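Side-chain contacts in DNA protection during starvation protein (Brevibacillus brevis, PDB 1N1Q), which probably protects DNA during starvation by condensing it and by oxidising ferrous iron with hydrogen peroxide and storing the product inside a hollow shell of twelve subunits: residues Arg15-Ala18 against Asn19-Leu23; Ser99-Asn102 against Asp103-Leu107. All blocks are in the same frame, centred on the assembly; numbering follows the deposited sequence.

Going from the N terminus, the chain passes first through contact 1 (Arg15-Leu23), in the middle of helix 4-33, and much later through contact 2 (Ser99-Leu107), on helix 93-120. Each joins consecutive turns of one helix, so neither closes a loop; contact 1 is complete before contact 2 begins, and they neither nest nor cross. Their centres lie about 13 Å apart, yet the two helices meet through Leu107: its CD1 is 3.6 Å from Leu23 CD1, and its CD2 is 3.4 Å from Asn19 ND2. Contact 1 also faces helix 39-66 and contact 2 helix 124-148, which brings all four long helices of the ferritin-like bundle together.

Contact 1. Residues Arg15-Ala18 against Asn19-Leu23; sequences RQVA and NWVVL
Asn19 ND2 donates to Gln16 OE1 across one turn of helix 4-33, at 3.2 Å and with a nearly straight N-H...O angle of 174°. The acceptor lies in the amide plane of Asn19, but ND2 stands above the carbonyl plane of Gln16, off its lone pairs, and the two amide planes are 60° apart. Gln16 reaches this place by bending at chi2 (-45°), which folds its amide back toward the next turn. A second donor serves the same oxygen: a water donates a hydrogen bond to Gln16 OE1 at 2.7 Å and accepts one from Trp20 NE1 at 3.0 Å, bridging the indole to the amide. The remaining amide atoms find partners on other parts of the chain. Gln16 NE2 donates to Glu110, to which Asn19 ND2 also makes a weak bond, while Asn19 OD1 accepts from the backbone N of Ser83 and of Ile84. This polar cluster is buried within the four-helix bundle of the ferritin-like fold, with partners on helix 93-120 and on the loop that carries Ser83. The Arg15 chain runs beside Asn19, its CD 3.8 Å from ND2, and its NH2 makes a long, weak ion pair with Glu110. Backbone carbonyls are satisfied in the usual helical way, Arg15 O by Asn19 N and Gln16 O by Trp20 N at 2.9 Å. Trp20 CD1 also brings the ring edge to 3.1 Å from Gln16 O, while Leu23 CD1 lies over one indole face, toward its rim. On the apolar side, Val17 CG1 lies 4.1 Å from Val21 CG2; these valines pack on helix 39-66, against Leu60 and Ile57 respectively, and Val21 also meets Val25 of the second subunit.

Contact 2. Residues Ser99-Asn102 against Asp103-Leu107; sequences SVVN and DFVDL
Val100 CG1 sits over the face of the Phe104 ring, one turn along helix 93-120 of the ferritin-like four-helix bundle. This is a CH-pi contact: the methyl lies 3.6 Å from the ring centroid and 11° off the ring normal. Placing CG1 anti to the backbone N of Val100 (chi1 176°) runs that branch alongside the aromatic side chain. Helix 124-148 packs against the pair, Leu144 on Val100, Leu137 and Val141 on Phe104. An alanine in place of Phe104 would probably leave Val100 CG1 without its aromatic face and open a gap toward Leu137 and Val141. The packing is looser toward solvent, where Val101 CG1 and CG2 of the exposed Val105 run side by side at 4.1 Å. Exposed Asn102 contributes mainly its backbone, its O accepting from Asp106 N at 3.0 Å. On the polar flank, Ser99 OG and Asp103 OD2 stay 4.0 Å apart, and a water spans the two side chains instead. Asp103 OD2 forms a salt bridge with Lys26 of helix 4-33, while the water, 2.5 Å from Ser99 OG, donates a hydrogen bond to Asp103 OD1 at 2.8 Å.

Contact 1. Residues Arg15-Ala18 against Asn19-Leu23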
loop_
_atom_site.group_PDB
_atom_site.type_symbol
_atom_site.label_atom_id
_atom_site.label_comp_id
_atom_site.label_asym_id
_atom_site.label_seq_id
_atom_site.Cartn_x
_atom_site.Cartn_y
_atom_site.Cartn_z
ATOM N N ARG A 15 -9.054 31.735 -3.413
ATOM C CA ARG A 15 -8.137 32.453 -4.289
ATOM C C ARG A 15 -6.729 31.937 -4.000
ATOM O O ARG A 15 -5.916 31.764 -4.904
ATOM C CB ARG A 15 -8.211 33.944 -3.993
ATOM C CG ARG A 15 -7.989 34.837 -5.194
ATOM C CD ARG A 15 -6.521 35.069 -5.487
ATOM N NE ARG A 15 -6.333 36.392 -6.078
ATOM C CZ ARG A 15 -6.650 37.527 -5.459
ATOM N NH1 ARG A 15 -7.165 37.497 -4.233
ATOM N NH2 ARG A 15 -6.470 38.693 -6.067
ATOM N N GLN A 16 -6.447 31.691 -2.724
ATOM C CA GLN A 16 -5.140 31.193 -2.330
ATOM C C GLN A 16 -5.015 29.701 -2.614
ATOM O O GLN A 16 -3.922 29.193 -2.853
ATOM C CB GLN A 16 -4.881 31.499 -0.856
ATOM C CG GLN A 16 -4.849 32.990 -0.558
ATOM C CD GLN A 16 -4.024 33.769 -1.574
ATOM O OE1 GLN A 16 -2.889 33.399 -1.882
ATOM N NE2 GLN A 16 -4.593 34.850 -2.102
ATOM N N VAL A 17 -6.140 28.996 -2.575
ATOM C CA VAL A 17 -6.138 27.575 -2.891
ATOM C C VAL A 17 -5.700 27.493 -4.348
ATOM O O VAL A 17 -4.843 26.690 -4.701
ATOM C CB VAL A 17 -7.553 26.944 -2.760
ATOM C CG1 VAL A 17 -7.570 25.566 -3.422
ATOM C CG2 VAL A 17 -7.938 26.807 -1.287
ATOM N N ALA A 18 -6.277 28.359 -5.181
ATOM C CA ALA A 18 -5.949 28.381 -6.601
ATOM C C ALA A 18 -4.479 28.746 -6.808
ATOM O O ALA A 18 -3.789 28.128 -7.623
ATOM C CB ALA A 18 -6.848 29.378 -7.331
ATOM N N ASN A 19 -4.006 29.748 -6.065
ATOM C CA ASN A 19 -2.618 30.183 -6.182
ATOM C C ASN A 19 -1.644 29.067 -5.844
ATOM O O ASN A 19 -0.675 28.843 -6.570
ATOM C CB ASN A 19 -2.337 31.383 -5.272
ATOM C CG ASN A 19 -2.792 32.692 -5.878
ATOM O OD1 ASN A 19 -2.885 32.816 -7.095
ATOM N ND2 ASN A 19 -3.055 33.685 -5.034
ATOM N N TRP A 20 -1.895 28.371 -4.740
ATOM C CA TRP A 20 -1.012 27.294 -4.324
ATOM C C TRP A 20 -1.100 26.051 -5.191
ATOM O O TRP A 20 -0.137 25.282 -5.273
ATOM C CB TRP A 20 -1.241 26.963 -2.846
ATOM C CG TRP A 20 -0.607 27.991 -1.964
ATOM C CD1 TRP A 20 -1.237 28.980 -1.260
ATOM C CD2 TRP A 20 0.797 28.200 -1.782
ATOM N NE1 TRP A 20 -0.308 29.797 -0.655
ATOM C CE2 TRP A 20 0.948 29.342 -0.961
ATOM C CE3 TRP A 20 1.944 27.535 -2.239
ATOM C CZ2 TRP A 20 2.200 29.835 -0.587
ATOM C CZ3 TRP A 20 3.192 28.024 -1.868
ATOM C CH2 TRP A 20 3.309 29.165 -1.051
ATOM N N VAL A 21 -2.241 25.845 -5.836
ATOM C CA VAL A 21 -2.381 24.702 -6.736
ATOM C C VAL A 21 -1.490 25.006 -7.940
ATOM O O VAL A 21 -0.810 24.130 -8.461
ATOM C CB VAL A 21 -3.845 24.508 -7.199
ATOM C CG1 VAL A 21 -3.943 23.351 -8.202
ATOM C CG2 VAL A 21 -4.716 24.225 -6.010
ATOM N N VAL A 22 -1.492 26.262 -8.368
ATOM C CA VAL A 22 -0.645 26.679 -9.485
ATOM C C VAL A 22 0.829 26.570 -9.068
ATOM O O VAL A 22 1.654 26.010 -9.797
ATOM C CB VAL A 22 -0.941 28.147 -9.908
ATOM C CG1 VAL A 22 0.182 28.676 -10.803
ATOM C CG2 VAL A 22 -2.274 28.220 -10.642
ATOM N N LEU A 23 1.151 27.091 -7.885
ATOM C CA LEU A 23 2.521 27.049 -7.386
ATOM C C LEU A 23 3.060 25.637 -7.167
ATOM O O LEU A 23 4.254 25.401 -7.339
ATOM C CB LEU A 23 2.643 27.857 -6.090
ATOM C CG LEU A 23 2.774 29.371 -6.310
ATOM C CD1 LEU A 23 2.578 30.118 -5.003
ATOM C CD2 LEU A 23 4.140 29.671 -6.911
HETATM O O HOH W 1 -1.212 32.541 0.106
#

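Contact 2. Residues Ser99-Asn102 against Asp103-Leu107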
loop_
_atom_site.group_PDB
_atom_site.type_symbol
_atom_site.label_atom_id
_atom_site.label_comp_id
_atom_site.label_asym_id
_atom_site.label_seq_id
_atom_site.Cartn_x
_atom_site.Cartn_y
_atom_site.Cartn_z
ATOM N N SER A 99 11.665 34.740 -9.689
ATOM C CA SER A 99 10.239 34.533 -9.935
ATOM C C SER A 99 9.505 34.138 -8.641
ATOM O O SER A 99 8.385 34.585 -8.381
ATOM C CB SER A 99 10.045 33.452 -10.998
ATOM O OG SER A 99 8.681 33.101 -11.122
ATOM N N VAL A 100 10.137 33.294 -7.835
ATOM C CA VAL A 100 9.525 32.878 -6.578
ATOM C C VAL A 100 9.446 34.081 -5.656
ATOM O O VAL A 100 8.468 34.254 -4.930
ATOM C CB VAL A 100 10.330 31.763 -5.890
ATOM C CG1 VAL A 100 9.709 31.422 -4.545
ATOM C CG2 VAL A 100 10.367 30.530 -6.787
ATOM N N VAL A 101 10.476 34.921 -5.687
ATOM C CA VAL A 101 10.478 36.123 -4.861
ATOM C C VAL A 101 9.294 37.004 -5.265
ATOM O O VAL A 101 8.548 37.468 -4.406
ATOM C CB VAL A 101 11.788 36.927 -5.024
ATOM C CG1 VAL A 101 11.633 38.319 -4.409
ATOM C CG2 VAL A 101 12.937 36.185 -4.345
ATOM N N ASN A 102 9.118 37.210 -6.571
ATOM C CA ASN A 102 8.015 38.027 -7.067
ATOM C C ASN A 102 6.666 37.446 -6.651
ATOM O O ASN A 102 5.796 38.166 -6.172
ATOM C CB ASN A 102 8.049 38.144 -8.594
ATOM C CG ASN A 102 9.232 38.946 -9.093
ATOM O OD1 ASN A 102 9.806 39.751 -8.357
ATOM N ND2 ASN A 102 9.598 38.738 -10.352
ATOM N N ASP A 103 6.493 36.141 -6.838
ATOM C CA ASP A 103 5.239 35.487 -6.481
ATOM C C ASP A 103 4.951 35.577 -4.984
ATOM O O ASP A 103 3.841 35.937 -4.573
ATOM C CB ASP A 103 5.262 34.019 -6.921
ATOM C CG ASP A 103 5.220 33.866 -8.434
ATOM O OD1 ASP A 103 4.987 34.871 -9.130
ATOM O OD2 ASP A 103 5.416 32.739 -8.917
ATOM N N PHE A 104 5.944 35.241 -4.165
ATOM C CA PHE A 104 5.755 35.302 -2.718
ATOM C C PHE A 104 5.442 36.725 -2.262
ATOM O O PHE A 104 4.633 36.934 -1.361
ATOM C CB PHE A 104 6.995 34.779 -1.991
ATOM C CG PHE A 104 7.112 33.273 -1.974
ATOM C CD1 PHE A 104 8.117 32.652 -1.230
ATOM C CD2 PHE A 104 6.216 32.474 -2.681
ATOM C CE1 PHE A 104 8.227 31.262 -1.195
ATOM C CE2 PHE A 104 6.322 31.081 -2.650
ATOM C CZ PHE A 104 7.319 30.475 -1.910
ATOM N N VAL A 105 6.081 37.703 -2.887
ATOM C CA VAL A 105 5.831 39.094 -2.534
ATOM C C VAL A 105 4.379 39.446 -2.866
ATOM O O VAL A 105 3.707 40.122 -2.090
ATOM C CB VAL A 105 6.789 40.053 -3.285
ATOM C CG1 VAL A 105 6.405 41.509 -3.016
ATOM C CG2 VAL A 105 8.213 39.810 -2.832
ATOM N N ASP A 106 3.902 38.969 -4.013
ATOM C CA ASP A 106 2.531 39.224 -4.427
ATOM C C ASP A 106 1.571 38.572 -3.420
ATOM O O ASP A 106 0.611 39.199 -2.965
ATOM C CB ASP A 106 2.308 38.662 -5.833
ATOM C CG ASP A 106 1.015 39.152 -6.462
ATOM O OD1 ASP A 106 0.614 40.292 -6.164
ATOM O OD2 ASP A 106 0.431 38.402 -7.269
ATOM N N LEU A 107 1.847 37.323 -3.057
ATOM C CA LEU A 107 1.016 36.608 -2.096
ATOM C C LEU A 107 0.975 37.289 -0.734
ATOM O O LEU A 107 -0.065 37.315 -0.078
ATOM C CB LEU A 107 1.500 35.166 -1.927
ATOM C CG LEU A 107 1.422 34.264 -3.162
ATOM C CD1 LEU A 107 1.730 32.832 -2.751
ATOM C CD2 LEU A 107 0.032 34.350 -3.791
HETATM O O HOH W 2 6.904 34.838 -11.169
#